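Local coordinates for ABC-type transport system, molybdenum-specific extracellular solute-binding protein (PDB 4KD5), which probably binds molybdate or tungstate outside the cell and delivers it to an ABC transporter for uptake, at residues V6-S11 against D206-F211; K17-K22 against E225-K230; I60-K65 against I192-S197; D88-S93 against G165-S170. All coordinates share one frame; numbering follows the deposited sequence. Where two conformers were deposited one is given.

Interaction 1: residues V6-S11 against D206-F211; sequences VELNIS and DAAKKF. With FMT (formic acid), chain F.
Leu-8 reaches from strand 6-13 onto helix 205-215 and lays both methyl groups on it, CD2 on Ala-207 and CD1 between Ala-207 and Phe-211. Its CD2 rests 3.9 Å from Ala-207 CB. CD1, the other prong, comes within 3.3 Å of Ala-207 O, a carbonyl already engaged inside the helix by the backbone N of Phe-211, and lies 3.8 Å from Phe-211 CB. The small side chain of Ala-207 thus lets the helix come close, and Val-6 uses the same spot: its CG1 meets Ala-207 CB at 3.8 Å. One turn on, Phe-211 points its CG away from its own backbone N (chi1 174°), which carries the ring along the strand to Ile-10, where Phe-211 CE2 is 3.9 Å from Ile-10 CG1. That ring and the isoleucine branch meet at a slant. The example illustrates how a helix can be laid on a sheet: between these two segments the contact is apolar, and the axes of 6-11 and 206-211 are inclined at 63°. Near Asp-206 a formic acid molecule, probably from the crystallisation liquor, takes a weak hydrogen bond from Ala-207 N, and Asp-206 and Lys-210 pack on their counterparts in a second subunit. Strand 6-13 runs parallel to its neighbours 34-41 and 58-60, and Phe-211 also touches Leu-36 and Leu-58 of those strands, while Tyr-27 of helix 17-28 meets its ring edge-to-face.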
loop_
_atom_site.group_PDB
_atom_site.type_symbol
_atom_site.label_atom_id
_atom_site.label_comp_id
_atom_site.label_asym_id
_atom_site.label_seq_id
_atom_site.Cartn_x
_atom_site.Cartn_y
_atom_site.Cartn_z
ATOM N N VAL A 6 3.287 -6.944 -9.629
ATOM C CA VAL A 6 2.711 -7.722 -8.536
ATOM C C VAL A 6 1.789 -8.815 -9.066
ATOM O O VAL A 6 0.993 -8.575 -9.975
ATOM C CB VAL A 6 1.924 -6.821 -7.562
ATOM C CG1 VAL A 6 1.249 -7.654 -6.494
ATOM C CG2 VAL A 6 2.847 -5.811 -6.914
ATOM N N GLU A 7 1.908 -10.014 -8.503
ATOM C CA GLU A 7 1.025 -11.115 -8.861
ATOM C C GLU A 7 0.149 -11.494 -7.672
ATOM O O GLU A 7 0.641 -12.023 -6.673
ATOM C CB GLU A 7 1.839 -12.320 -9.340
ATOM C CG GLU A 7 2.705 -12.025 -10.559
ATOM C CD GLU A 7 3.659 -13.154 -10.898
ATOM O OE1 GLU A 7 3.758 -14.115 -10.107
ATOM O OE2 GLU A 7 4.312 -13.078 -11.959
ATOM N N LEU A 8 -1.147 -11.210 -7.782
ATOM C CA LEU A 8 -2.097 -11.534 -6.721
ATOM C C LEU A 8 -2.798 -12.863 -6.997
ATOM O O LEU A 8 -3.268 -13.112 -8.113
ATOM C CB LEU A 8 -3.141 -10.424 -6.561
ATOM C CG LEU A 8 -2.683 -9.054 -6.067
ATOM C CD1 LEU A 8 -3.862 -8.092 -5.993
ATOM C CD2 LEU A 8 -2.018 -9.164 -4.714
ATOM N N ASN A 9 -2.854 -13.720 -5.983
ATOM C CA ASN A 9 -3.623 -14.950 -6.080
ATOM C C ASN A 9 -5.008 -14.756 -5.485
ATOM O O ASN A 9 -5.146 -14.492 -4.288
ATOM C CB ASN A 9 -2.895 -16.094 -5.366
ATOM C CG ASN A 9 -1.749 -16.651 -6.181
ATOM O OD1 ASN A 9 -1.930 -17.068 -7.325
ATOM N ND2 ASN A 9 -0.555 -16.648 -5.600
ATOM N N ILE A 10 -6.033 -14.871 -6.322
ATOM C CA ILE A 10 -7.406 -14.768 -5.840
ATOM C C ILE A 10 -8.117 -16.118 -5.926
ATOM O O ILE A 10 -8.126 -16.759 -6.978
ATOM C CB ILE A 10 -8.215 -13.698 -6.605
ATOM C CG1 ILE A 10 -7.729 -12.296 -6.249
ATOM C CG2 ILE A 10 -9.693 -13.797 -6.270
ATOM C CD1 ILE A 10 -6.529 -11.841 -7.026
ATOM N N SER A 11 -8.697 -16.552 -4.812
ATOM C CA SER A 11 -9.549 -17.737 -4.806
ATOM C C SER A 11 -10.999 -17.296 -4.638
ATOM O O SER A 11 -11.314 -16.532 -3.724
ATOM C CB SER A 11 -9.146 -18.690 -3.685
ATOM O OG SER A 11 -9.079 -18.022 -2.445
ATOM N N ASP A 206 -1.235 -4.889 0.806
ATOM C CA ASP A 206 -1.652 -3.615 0.222
ATOM C C ASP A 206 -2.151 -3.728 -1.221
ATOM O O ASP A 206 -3.185 -3.161 -1.568
ATOM C CB ASP A 206 -0.532 -2.576 0.330
ATOM C CG ASP A 206 -0.544 -1.846 1.663
ATOM O OD1 ASP A 206 0.143 -2.299 2.603
ATOM O OD2 ASP A 206 -1.248 -0.818 1.767
ATOM N N ALA A 207 -1.427 -4.466 -2.056
ATOM C CA ALA A 207 -1.879 -4.708 -3.424
ATOM C C ALA A 207 -3.233 -5.425 -3.430
ATOM O O ALA A 207 -4.060 -5.206 -4.317
ATOM C CB ALA A 207 -0.852 -5.510 -4.186
ATOM N N ALA A 208 -3.450 -6.280 -2.435
ATOM C CA ALA A 208 -4.711 -7.004 -2.305
ATOM C C ALA A 208 -5.837 -6.083 -1.837
ATOM O O ALA A 208 -6.963 -6.167 -2.335
ATOM C CB ALA A 208 -4.549 -8.172 -1.354
ATOM N N LYS A 209 -5.539 -5.223 -0.864
ATOM C CA LYS A 209 -6.509 -4.248 -0.380
ATOM C C LYS A 209 -6.957 -3.313 -1.497
ATOM O O LYS A 209 -8.123 -2.939 -1.582
ATOM C CB LYS A 209 -5.920 -3.424 0.771
ATOM C CG LYS A 209 -5.643 -4.192 2.052
ATOM C CD LYS A 209 -5.477 -3.225 3.234
ATOM C CE LYS A 209 -5.016 -3.949 4.498
ATOM N NZ LYS A 209 -5.185 -3.140 5.744
ATOM N N LYS A 210 -6.012 -2.930 -2.348
ATOM C CA LYS A 210 -6.306 -2.033 -3.460
ATOM C C LYS A 210 -7.172 -2.708 -4.520
ATOM O O LYS A 210 -8.046 -2.077 -5.106
ATOM C CB LYS A 210 -5.016 -1.500 -4.091
ATOM C CG LYS A 210 -4.598 -0.114 -3.616
ATOM C CD LYS A 210 -4.362 -0.059 -2.114
ATOM C CE LYS A 210 -3.923 1.332 -1.670
ATOM N NZ LYS A 210 -4.930 2.386 -1.999
ATOM N N PHE A 211 -6.928 -3.990 -4.770
ATOM C CA PHE A 211 -7.763 -4.727 -5.708
ATOM C C PHE A 211 -9.143 -4.988 -5.126
ATOM O O PHE A 211 -10.130 -5.035 -5.855
ATOM C CB PHE A 211 -7.120 -6.047 -6.139
ATOM C CG PHE A 211 -8.021 -6.898 -6.992
ATOM C CD1 PHE A 211 -8.439 -6.455 -8.241
ATOM C CD2 PHE A 211 -8.459 -8.135 -6.545
ATOM C CE1 PHE A 211 -9.275 -7.236 -9.028
ATOM C CE2 PHE A 211 -9.293 -8.920 -7.328
ATOM C CZ PHE A 211 -9.700 -8.469 -8.569
HETATM C C FMT F . 2.209 -4.385 -2.271
HETATM O O1 FMT F . 1.838 -5.153 -1.384
HETATM O O2 FMT F . 1.762 -3.249 -2.431
#

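Interaction 2: residues K17-K22 against E225-K230; sequences KEAMAK and EEFGYK
In the turn that leaves helix 218-226, Phe-227 lays one face of its ring against the backbone of helix 17-28 at Glu-18 and Ala-19. Ala-19 CA stands almost over the middle of the Phe-227 ring, 3.7 Å from the centroid and 11° off the normal, a CH-pi contact made by a backbone carbon. Toward the rim of the same face lies the carbonyl carbon of Glu-18, and Glu-18 O is 3.1 Å from Phe-227 CE1. The surrounding side chains add lesser touches: Ala-19 CB packs at 3.9 Å from Phe-227 CD2, Glu-18 CB near CD1, and Lys-22 CB obliquely at CE2, 3.8 Å away. Phe-227 has its CG turned away from its carbonyl carbon (chi1 -66°), the rotation that sends the ring toward the helix. A helix can therefore be held through its main chain as well as its side chains, here where the chain, after its last long helix, heads back toward strand 82-94 in a two-lobed solute-binding fold. Farther out, Lys-22 and Glu-226 cross at about a right angle; Lys-22 NZ and Glu-226 OE2, at 3.8 Å, form only a long salt bridge, and Glu-26 is another long, weak partner for the lysine. Deeper in, Ala-19 CB just reaches Tyr-229 CE2 at 4.5 Å. The hydroxyl of Tyr-229 makes a weak hydrogen bond with the backbone O of Ser-15, a predicted molybdate-binding residue, and its ring meets Tyr-194 edge-to-face.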
loop_
_atom_site.group_PDB
_atom_site.type_symbol
_atom_site.label_atom_id
_atom_site.label_comp_id
_atom_site.label_asym_id
_atom_site.label_seq_id
_atom_site.Cartn_x
_atom_site.Cartn_y
_atom_site.Cartn_z
ATOM N N LYS A 17 -17.001 -17.102 -11.761
ATOM C CA LYS A 17 -16.048 -17.183 -12.884
ATOM C C LYS A 17 -16.295 -16.219 -14.044
ATOM O O LYS A 17 -15.359 -15.601 -14.558
ATOM C CB LYS A 17 -15.927 -18.622 -13.414
ATOM C CG LYS A 17 -15.171 -18.735 -14.739
ATOM C CD LYS A 17 -14.946 -20.186 -15.178
ATOM C CE LYS A 17 -13.603 -20.720 -14.696
ATOM N NZ LYS A 17 -13.297 -22.082 -15.222
ATOM N N GLU A 18 -17.555 -16.083 -14.443
ATOM C CA GLU A 18 -17.893 -15.226 -15.574
ATOM C C GLU A 18 -17.710 -13.747 -15.244
ATOM O O GLU A 18 -17.320 -12.959 -16.102
ATOM C CB GLU A 18 -19.318 -15.504 -16.066
ATOM C CG GLU A 18 -19.588 -16.967 -16.403
ATOM C CD GLU A 18 -20.046 -17.773 -15.201
ATOM O OE1 GLU A 18 -21.147 -17.494 -14.683
ATOM O OE2 GLU A 18 -19.305 -18.682 -14.772
ATOM N N ALA A 19 -17.973 -13.375 -13.997
ATOM C CA ALA A 19 -17.820 -11.984 -13.577
ATOM C C ALA A 19 -16.352 -11.601 -13.404
ATOM O O ALA A 19 -15.945 -10.490 -13.748
ATOM C CB ALA A 19 -18.583 -11.727 -12.293
HETATM N N MSE A 20 -15.563 -12.532 -12.873
HETATM C CA MSE A 20 -14.156 -12.283 -12.562
HETATM C C MSE A 20 -13.303 -12.080 -13.807
HETATM O O MSE A 20 -12.232 -11.477 -13.743
HETATM C CB MSE A 20 -13.580 -13.425 -11.724
HETATM C CG MSE A 20 -14.185 -13.559 -10.339
HETATM SE SE MSE A 20 -14.210 -11.900 -9.335
HETATM C CE MSE A 20 -12.303 -11.663 -9.130
ATOM N N ALA A 21 -13.775 -12.587 -14.939
ATOM C CA ALA A 21 -13.077 -12.396 -16.206
ATOM C C ALA A 21 -13.174 -10.947 -16.685
ATOM O O ALA A 21 -12.206 -10.394 -17.207
ATOM C CB ALA A 21 -13.619 -13.346 -17.254
ATOM N N LYS A 22 -14.343 -10.338 -16.518
ATOM C CA LYS A 22 -14.522 -8.930 -16.858
ATOM C C LYS A 22 -13.821 -8.055 -15.819
ATOM O O LYS A 22 -13.360 -6.960 -16.133
ATOM C CB LYS A 22 -16.011 -8.586 -16.942
ATOM C CG LYS A 22 -16.322 -7.167 -17.395
ATOM C CD LYS A 22 -16.050 -6.980 -18.881
ATOM C CE LYS A 22 -17.006 -5.967 -19.506
ATOM N NZ LYS A 22 -16.930 -4.615 -18.887
ATOM N N GLU A 225 -22.960 -6.500 -11.621
ATOM C CA GLU A 225 -24.377 -6.349 -11.959
ATOM C C GLU A 225 -24.688 -6.702 -13.419
ATOM O O GLU A 225 -25.841 -6.954 -13.774
ATOM C CB GLU A 225 -24.875 -4.942 -11.587
ATOM C CG GLU A 225 -24.881 -4.681 -10.082
ATOM C CD GLU A 225 -24.974 -3.206 -9.728
ATOM O OE1 GLU A 225 -25.218 -2.386 -10.638
ATOM O OE2 GLU A 225 -24.799 -2.867 -8.537
ATOM N N GLU A 226 -23.658 -6.722 -14.259
ATOM C CA GLU A 226 -23.798 -7.212 -15.627
ATOM C C GLU A 226 -24.054 -8.712 -15.607
ATOM O O GLU A 226 -24.633 -9.270 -16.533
ATOM C CB GLU A 226 -22.525 -6.931 -16.435
ATOM C CG GLU A 226 -22.178 -5.463 -16.617
ATOM C CD GLU A 226 -20.812 -5.264 -17.256
ATOM O OE1 GLU A 226 -20.208 -6.263 -17.697
ATOM O OE2 GLU A 226 -20.339 -4.109 -17.315
ATOM N N PHE A 227 -23.608 -9.359 -14.539
ATOM C CA PHE A 227 -23.665 -10.810 -14.459
ATOM C C PHE A 227 -24.754 -11.295 -13.504
ATOM O O PHE A 227 -24.759 -12.457 -13.089
ATOM C CB PHE A 227 -22.284 -11.375 -14.096
ATOM C CG PHE A 227 -21.245 -11.164 -15.169
ATOM C CD1 PHE A 227 -21.031 -12.132 -16.139
ATOM C CD2 PHE A 227 -20.502 -9.994 -15.222
ATOM C CE1 PHE A 227 -20.086 -11.941 -17.137
ATOM C CE2 PHE A 227 -19.554 -9.796 -16.218
ATOM C CZ PHE A 227 -19.347 -10.772 -17.175
ATOM N N GLY A 228 -25.682 -10.401 -13.173
ATOM C CA GLY A 228 -26.859 -10.768 -12.404
ATOM C C GLY A 228 -26.714 -10.606 -10.904
ATOM O O GLY A 228 -27.665 -10.833 -10.151
ATOM N N TYR A 229 -25.527 -10.216 -10.460
ATOM C CA TYR A 229 -25.316 -9.972 -9.041
ATOM C C TYR A 229 -25.845 -8.601 -8.649
ATOM O O TYR A 229 -26.228 -7.805 -9.511
ATOM C CB TYR A 229 -23.841 -10.144 -8.684
ATOM C CG TYR A 229 -23.372 -11.551 -8.921
ATOM C CD1 TYR A 229 -23.574 -12.534 -7.966
ATOM C CD2 TYR A 229 -22.756 -11.905 -10.108
ATOM C CE1 TYR A 229 -23.162 -13.830 -8.182
ATOM C CE2 TYR A 229 -22.338 -13.200 -10.332
ATOM C CZ TYR A 229 -22.546 -14.154 -9.365
ATOM O OH TYR A 229 -22.131 -15.441 -9.586
ATOM N N LYS A 230 -25.874 -8.332 -7.350
ATOM C CA LYS A 230 -26.504 -7.118 -6.855
ATOM C C LYS A 230 -25.662 -6.458 -5.770
ATOM O O LYS A 230 -24.943 -7.137 -5.032
ATOM C CB LYS A 230 -27.907 -7.439 -6.330
ATOM C CG LYS A 230 -28.890 -6.293 -6.431
ATOM C CD LYS A 230 -29.062 -5.614 -5.088
ATOM C CE LYS A 230 -29.706 -4.246 -5.234
ATOM N NZ LYS A 230 -29.889 -3.582 -3.909
#

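Interaction 3: residues I60-K65 against I192-S197; sequences ISAGQK and ITYPVS. With SBT (2-butanol), chain G.
Ser-61 N donates to Pro-195 O across 2.8 Å, nearly straight at 173°, and the same oxygen is approached by Ile-60 CA at 3.4 Å. Together they tie the end of strand 58-60 to the antiparallel strand 193-198 inside the sheet, just before the chain turns into helix 65-72. Ile-60 and Val-196 form a non-hydrogen-bonded pair with side chains side by side, and Ile-60 CG1 is 4.0 Å from Val-196 CG2. Beyond it the loop peels away yet stays in touch: Ser-61 O lies 3.2 Å from Tyr-194 CA and beside the tyrosine's CB, while Ala-62 CA approaches the Tyr-194 ring obliquely. Asn-87 holds the hydroxyl of that ring, and Ser-43, a predicted molybdate ligand, bonds to the backbone N of Ala-62. Gln-64, bent at chi2 (-84°), folds its end back past Pro-195 in the opposite direction. On its other side the loop takes up 2-butanol, with Gln-64 N 3.3 Å from C2 of the alcohol. Pro-195 buries the most surface here, its CG pressed to 3.2 Å from Gly-63 O.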
loop_
_atom_site.group_PDB
_atom_site.type_symbol
_atom_site.label_atom_id
_atom_site.label_comp_id
_atom_site.label_asym_id
_atom_site.label_seq_id
_atom_site.Cartn_x
_atom_site.Cartn_y
_atom_site.Cartn_z
ATOM N N ILE A 60 -12.796 -14.727 -2.087
ATOM C CA ILE A 60 -14.204 -14.376 -2.239
ATOM C C ILE A 60 -15.045 -15.628 -2.013
ATOM O O ILE A 60 -14.908 -16.618 -2.739
ATOM C CB ILE A 60 -14.497 -13.819 -3.638
ATOM C CG1 ILE A 60 -13.420 -12.818 -4.055
ATOM C CG2 ILE A 60 -15.871 -13.172 -3.675
ATOM C CD1 ILE A 60 -13.607 -12.256 -5.455
ATOM N N SER A 61 -15.922 -15.586 -1.015
ATOM C CA SER A 61 -16.664 -16.776 -0.612
ATOM C C SER A 61 -18.124 -16.751 -1.052
ATOM O O SER A 61 -18.649 -15.707 -1.426
ATOM C CB SER A 61 -16.590 -16.944 0.901
ATOM O OG SER A 61 -16.570 -18.309 1.238
ATOM N N ALA A 62 -18.774 -17.910 -0.987
ATOM C CA ALA A 62 -20.188 -18.035 -1.335
ATOM C C ALA A 62 -21.066 -17.757 -0.121
ATOM O O ALA A 62 -22.234 -17.381 -0.254
ATOM C CB ALA A 62 -20.483 -19.416 -1.891
ATOM N N GLY A 63 -20.504 -17.971 1.064
ATOM C CA GLY A 63 -21.241 -17.772 2.299
ATOM C C GLY A 63 -20.381 -17.212 3.415
ATOM O O GLY A 63 -19.165 -17.081 3.267
ATOM N N GLN A 64 -21.015 -16.891 4.541
ATOM C CA GLN A 64 -20.319 -16.271 5.666
ATOM C C GLN A 64 -19.681 -17.279 6.617
ATOM O O GLN A 64 -18.825 -16.918 7.421
ATOM C CB GLN A 64 -21.268 -15.357 6.450
ATOM C CG GLN A 64 -21.825 -14.170 5.672
ATOM C CD GLN A 64 -20.895 -12.965 5.643
ATOM O OE1 GLN A 64 -21.264 -11.905 5.138
ATOM N NE2 GLN A 64 -19.689 -13.119 6.182
ATOM N N LYS A 65 -20.107 -18.535 6.518
ATOM C CA LYS A 65 -19.647 -19.599 7.413
ATOM C C LYS A 65 -18.129 -19.789 7.385
ATOM O O LYS A 65 -17.483 -19.868 8.430
ATOM C CB LYS A 65 -20.350 -20.915 7.056
ATOM C CG LYS A 65 -20.379 -21.957 8.166
ATOM C CD LYS A 65 -19.203 -22.934 8.089
ATOM C CE LYS A 65 -19.122 -23.781 9.363
ATOM N NZ LYS A 65 -18.102 -24.869 9.289
ATOM N N ILE A 192 -28.298 -13.728 0.846
ATOM C CA ILE A 192 -27.479 -14.520 -0.063
ATOM C C ILE A 192 -26.269 -13.681 -0.477
ATOM O O ILE A 192 -26.272 -13.060 -1.538
ATOM C CB ILE A 192 -28.279 -14.934 -1.315
ATOM C CG1 ILE A 192 -29.666 -15.453 -0.920
ATOM C CG2 ILE A 192 -27.527 -15.987 -2.118
ATOM C CD1 ILE A 192 -30.542 -15.868 -2.095
ATOM N N THR A 193 -25.233 -13.671 0.360
ATOM C CA THR A 193 -24.112 -12.750 0.174
ATOM C C THR A 193 -22.790 -13.433 -0.155
ATOM O O THR A 193 -22.566 -14.587 0.204
ATOM C CB THR A 193 -23.912 -11.849 1.402
ATOM O OG1 THR A 193 -23.465 -12.637 2.508
ATOM C CG2 THR A 193 -25.203 -11.154 1.769
ATOM N N TYR A 194 -21.911 -12.691 -0.821
ATOM C CA TYR A 194 -20.574 -13.172 -1.130
ATOM C C TYR A 194 -19.552 -12.275 -0.438
ATOM O O TYR A 194 -19.303 -11.152 -0.882
ATOM C CB TYR A 194 -20.347 -13.196 -2.649
ATOM C CG TYR A 194 -21.338 -14.056 -3.416
ATOM C CD1 TYR A 194 -22.615 -13.594 -3.699
ATOM C CD2 TYR A 194 -20.991 -15.325 -3.860
ATOM C CE1 TYR A 194 -23.525 -14.374 -4.394
ATOM C CE2 TYR A 194 -21.895 -16.113 -4.560
ATOM C CZ TYR A 194 -23.160 -15.630 -4.824
ATOM O OH TYR A 194 -24.065 -16.401 -5.517
ATOM N N PRO A 195 -18.973 -12.758 0.673
ATOM C CA PRO A 195 -17.988 -11.951 1.403
ATOM C C PRO A 195 -16.603 -12.016 0.770
ATOM O O PRO A 195 -16.243 -13.042 0.177
ATOM C CB PRO A 195 -17.959 -12.604 2.788
ATOM C CG PRO A 195 -18.327 -14.030 2.534
ATOM C CD PRO A 195 -19.269 -14.035 1.351
ATOM N N VAL A 196 -15.844 -10.926 0.887
ATOM C CA VAL A 196 -14.472 -10.884 0.402
ATOM C C VAL A 196 -13.554 -10.553 1.579
ATOM O O VAL A 196 -13.968 -9.877 2.520
ATOM C CB VAL A 196 -14.309 -9.836 -0.737
ATOM C CG1 VAL A 196 -14.581 -8.431 -0.225
ATOM C CG2 VAL A 196 -12.920 -9.903 -1.363
ATOM N N SER A 197 -12.319 -11.046 1.544
ATOM C CA SER A 197 -11.334 -10.676 2.561
ATOM C C SER A 197 -9.908 -10.818 2.043
ATOM O O SER A 197 -9.625 -11.699 1.231
ATOM C CB SER A 197 -11.514 -11.527 3.819
ATOM O OG SER A 197 -10.598 -11.130 4.822
HETATM C C1 SBT G . -24.181 -17.772 7.137
HETATM C C2 SBT G . -23.903 -18.003 5.662
HETATM C C3 SBT G . -23.459 -19.436 5.414
HETATM C C4 SBT G . -23.756 -19.857 3.992
HETATM O OH SBT G . -25.102 -17.750 4.938
#

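Interaction 4: residues D88-S93 against G165-S170; sequences DLVLIS and GFVYFS
Val-167 pushes its CG1 into the hollow between Val-90 and Ile-92, 3.8 Å from Val-90 CG2 and 4.0 Å from Ile-92 CG2. Beside this knob the surface dips at Gly-165, whose missing side chain leaves room for Ile-92 CG1 to settle 3.6 Å from Gly-165 O. The other methyl of Val-90, CG1, meets Phe-169 CD1 at a slant. The face bearing Phe-166 is shaped differently: Leu-91 CD1 sits over one face of its ring, 4.3 Å from the centroid and 17° off the normal, while the Leu-89 and Phe-166 side chains cross at about a right angle, with Leu-89 CD1 3.7 Å from Phe-166 CD1. Leu-91 holds its CG opposite its backbone N (chi1 178°), which brings the branch back over the neighbouring strand. Between the two faces, five backbone bonds lock the register. Val-90 and Val-167 bond reciprocally, the shorter being Val-90 N to Val-167 O at 2.7 Å, and Ile-92 pairs likewise with Gly-165. Phe-169 N closes the series on Asp-88 O. This antiparallel pairing lies in the sheet of one lobe of the two-lobed solute-binding fold and leads to Tyr-168, a predicted molybdate-binding residue.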
loop_
_atom_site.group_PDB
_atom_site.type_symbol
_atom_site.label_atom_id
_atom_site.label_comp_id
_atom_site.label_asym_id
_atom_site.label_seq_id
_atom_site.Cartn_x
_atom_site.Cartn_y
_atom_site.Cartn_z
ATOM N N ASP A 88 -29.991 -12.521 -5.657
ATOM C CA ASP A 88 -31.422 -12.493 -5.396
ATOM C C ASP A 88 -32.054 -13.818 -5.783
ATOM O O ASP A 88 -31.668 -14.425 -6.780
ATOM C CB ASP A 88 -32.093 -11.343 -6.153
ATOM C CG ASP A 88 -32.308 -10.121 -5.284
ATOM O OD1 ASP A 88 -32.515 -10.294 -4.067
ATOM O OD2 ASP A 88 -32.269 -8.992 -5.813
ATOM N N LEU A 89 -33.013 -14.272 -4.979
ATOM C CA LEU A 89 -33.765 -15.480 -5.299
ATOM C C LEU A 89 -34.953 -15.054 -6.149
ATOM O O LEU A 89 -35.786 -14.253 -5.707
ATOM C CB LEU A 89 -34.260 -16.163 -4.027
ATOM C CG LEU A 89 -34.331 -17.690 -3.945
ATOM C CD1 LEU A 89 -35.691 -18.137 -3.465
ATOM C CD2 LEU A 89 -34.015 -18.350 -5.266
ATOM N N VAL A 90 -35.030 -15.569 -7.371
ATOM C CA VAL A 90 -36.077 -15.136 -8.290
ATOM C C VAL A 90 -36.991 -16.264 -8.748
ATOM O O VAL A 90 -36.626 -17.441 -8.695
ATOM C CB VAL A 90 -35.495 -14.401 -9.518
ATOM C CG1 VAL A 90 -34.753 -13.153 -9.088
ATOM C CG2 VAL A 90 -34.570 -15.322 -10.305
ATOM N N LEU A 91 -38.186 -15.882 -9.190
ATOM C CA LEU A 91 -39.151 -16.816 -9.757
ATOM C C LEU A 91 -39.101 -16.734 -11.284
ATOM O O LEU A 91 -39.310 -15.667 -11.866
ATOM C CB LEU A 91 -40.560 -16.482 -9.267
ATOM C CG LEU A 91 -41.722 -17.330 -9.791
ATOM C CD1 LEU A 91 -41.599 -18.772 -9.336
ATOM C CD2 LEU A 91 -43.061 -16.750 -9.356
ATOM N N ILE A 92 -38.820 -17.859 -11.934
ATOM C CA ILE A 92 -38.725 -17.882 -13.392
ATOM C C ILE A 92 -39.819 -18.722 -14.056
ATOM O O ILE A 92 -40.435 -19.583 -13.425
ATOM C CB ILE A 92 -37.358 -18.394 -13.868
ATOM C CG1 ILE A 92 -37.116 -19.816 -13.368
ATOM C CG2 ILE A 92 -36.238 -17.457 -13.425
ATOM C CD1 ILE A 92 -35.927 -20.485 -14.007
ATOM N N SER A 93 -40.037 -18.467 -15.343
ATOM C CA SER A 93 -40.932 -19.264 -16.173
ATOM C C SER A 93 -40.365 -19.261 -17.587
ATOM O O SER A 93 -39.320 -18.664 -17.832
ATOM C CB SER A 93 -42.345 -18.691 -16.154
ATOM O OG SER A 93 -42.369 -17.379 -16.669
ATOM N N GLY A 165 -40.079 -21.847 -11.613
ATOM C CA GLY A 165 -38.899 -22.300 -10.897
ATOM C C GLY A 165 -38.317 -21.253 -9.965
ATOM O O GLY A 165 -38.613 -20.061 -10.088
ATOM N N PHE A 166 -37.494 -21.704 -9.022
ATOM C CA PHE A 166 -36.781 -20.797 -8.127
ATOM C C PHE A 166 -35.284 -20.888 -8.382
ATOM O O PHE A 166 -34.710 -21.979 -8.405
ATOM C CB PHE A 166 -37.101 -21.102 -6.663
ATOM C CG PHE A 166 -38.396 -20.508 -6.193
ATOM C CD1 PHE A 166 -38.445 -19.197 -5.748
ATOM C CD2 PHE A 166 -39.566 -21.253 -6.203
ATOM C CE1 PHE A 166 -39.636 -18.638 -5.316
ATOM C CE2 PHE A 166 -40.761 -20.698 -5.772
ATOM C CZ PHE A 166 -40.795 -19.390 -5.327
ATOM N N VAL A 167 -34.655 -19.735 -8.573
ATOM C CA VAL A 167 -33.287 -19.695 -9.066
ATOM C C VAL A 167 -32.637 -18.359 -8.689
ATOM O O VAL A 167 -33.342 -17.412 -8.355
ATOM C CB VAL A 167 -33.294 -19.936 -10.594
ATOM C CG1 VAL A 167 -33.053 -18.648 -11.352
ATOM C CG2 VAL A 167 -32.284 -20.988 -10.985
ATOM N N TYR A 168 -31.307 -18.287 -8.701
ATOM C CA TYR A 168 -30.628 -17.008 -8.478
ATOM C C TYR A 168 -30.756 -16.129 -9.720
ATOM O O TYR A 168 -30.835 -16.644 -10.832
ATOM C CB TYR A 168 -29.147 -17.213 -8.147
ATOM C CG TYR A 168 -28.877 -17.804 -6.785
ATOM C CD1 TYR A 168 -29.846 -17.794 -5.794
ATOM C CD2 TYR A 168 -27.646 -18.363 -6.488
ATOM C CE1 TYR A 168 -29.596 -18.330 -4.548
ATOM C CE2 TYR A 168 -27.388 -18.900 -5.248
ATOM C CZ TYR A 168 -28.368 -18.881 -4.283
ATOM O OH TYR A 168 -28.117 -19.413 -3.046
ATOM N N PHE A 169 -30.765 -14.812 -9.547
ATOM C CA PHE A 169 -30.862 -13.927 -10.701
ATOM C C PHE A 169 -29.660 -14.097 -11.624
ATOM O O PHE A 169 -29.787 -14.006 -12.842
ATOM C CB PHE A 169 -30.989 -12.473 -10.266
ATOM C CG PHE A 169 -31.371 -11.548 -11.382
ATOM C CD1 PHE A 169 -32.582 -11.704 -12.041
ATOM C CD2 PHE A 169 -30.528 -10.520 -11.770
ATOM C CE1 PHE A 169 -32.941 -10.855 -13.070
ATOM C CE2 PHE A 169 -30.883 -9.664 -12.800
ATOM C CZ PHE A 169 -32.091 -9.833 -13.451
ATOM N N SER A 170 -28.496 -14.353 -11.035
ATOM C CA SER A 170 -27.266 -14.516 -11.805
ATOM C C SER A 170 -27.291 -15.756 -12.695
ATOM O O SER A 170 -26.523 -15.851 -13.656
ATOM C CB SER A 170 -26.044 -14.545 -10.887
ATOM O OG SER A 170 -26.132 -15.573 -9.928
#

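How the interactions relate
Interactions 1, 3 and 4 are buried and built on strands, whereas interaction 2 is partly exposed and joins a helix to a turn. Their chemistry follows their place: interaction 4 pairs two strands through a ladder of backbone bonds, interaction 3 keeps one such bond before its loop diverges, interaction 1 is apolar helix-on-sheet packing, and interaction 2 mixes ring-to-backbone contact with a loose charged pair at its rim. Interactions 1 and 4 stand on opposite sides of the chain's centre, about 32 Å between centres. The others bridge that span: Ser-11 O probably accepts a hydrogen bond from Ile-60 N, the selenomethionine at Met-20 touches both Phe-211 and Ile-60, and Ser-170 packs against residues 227-229.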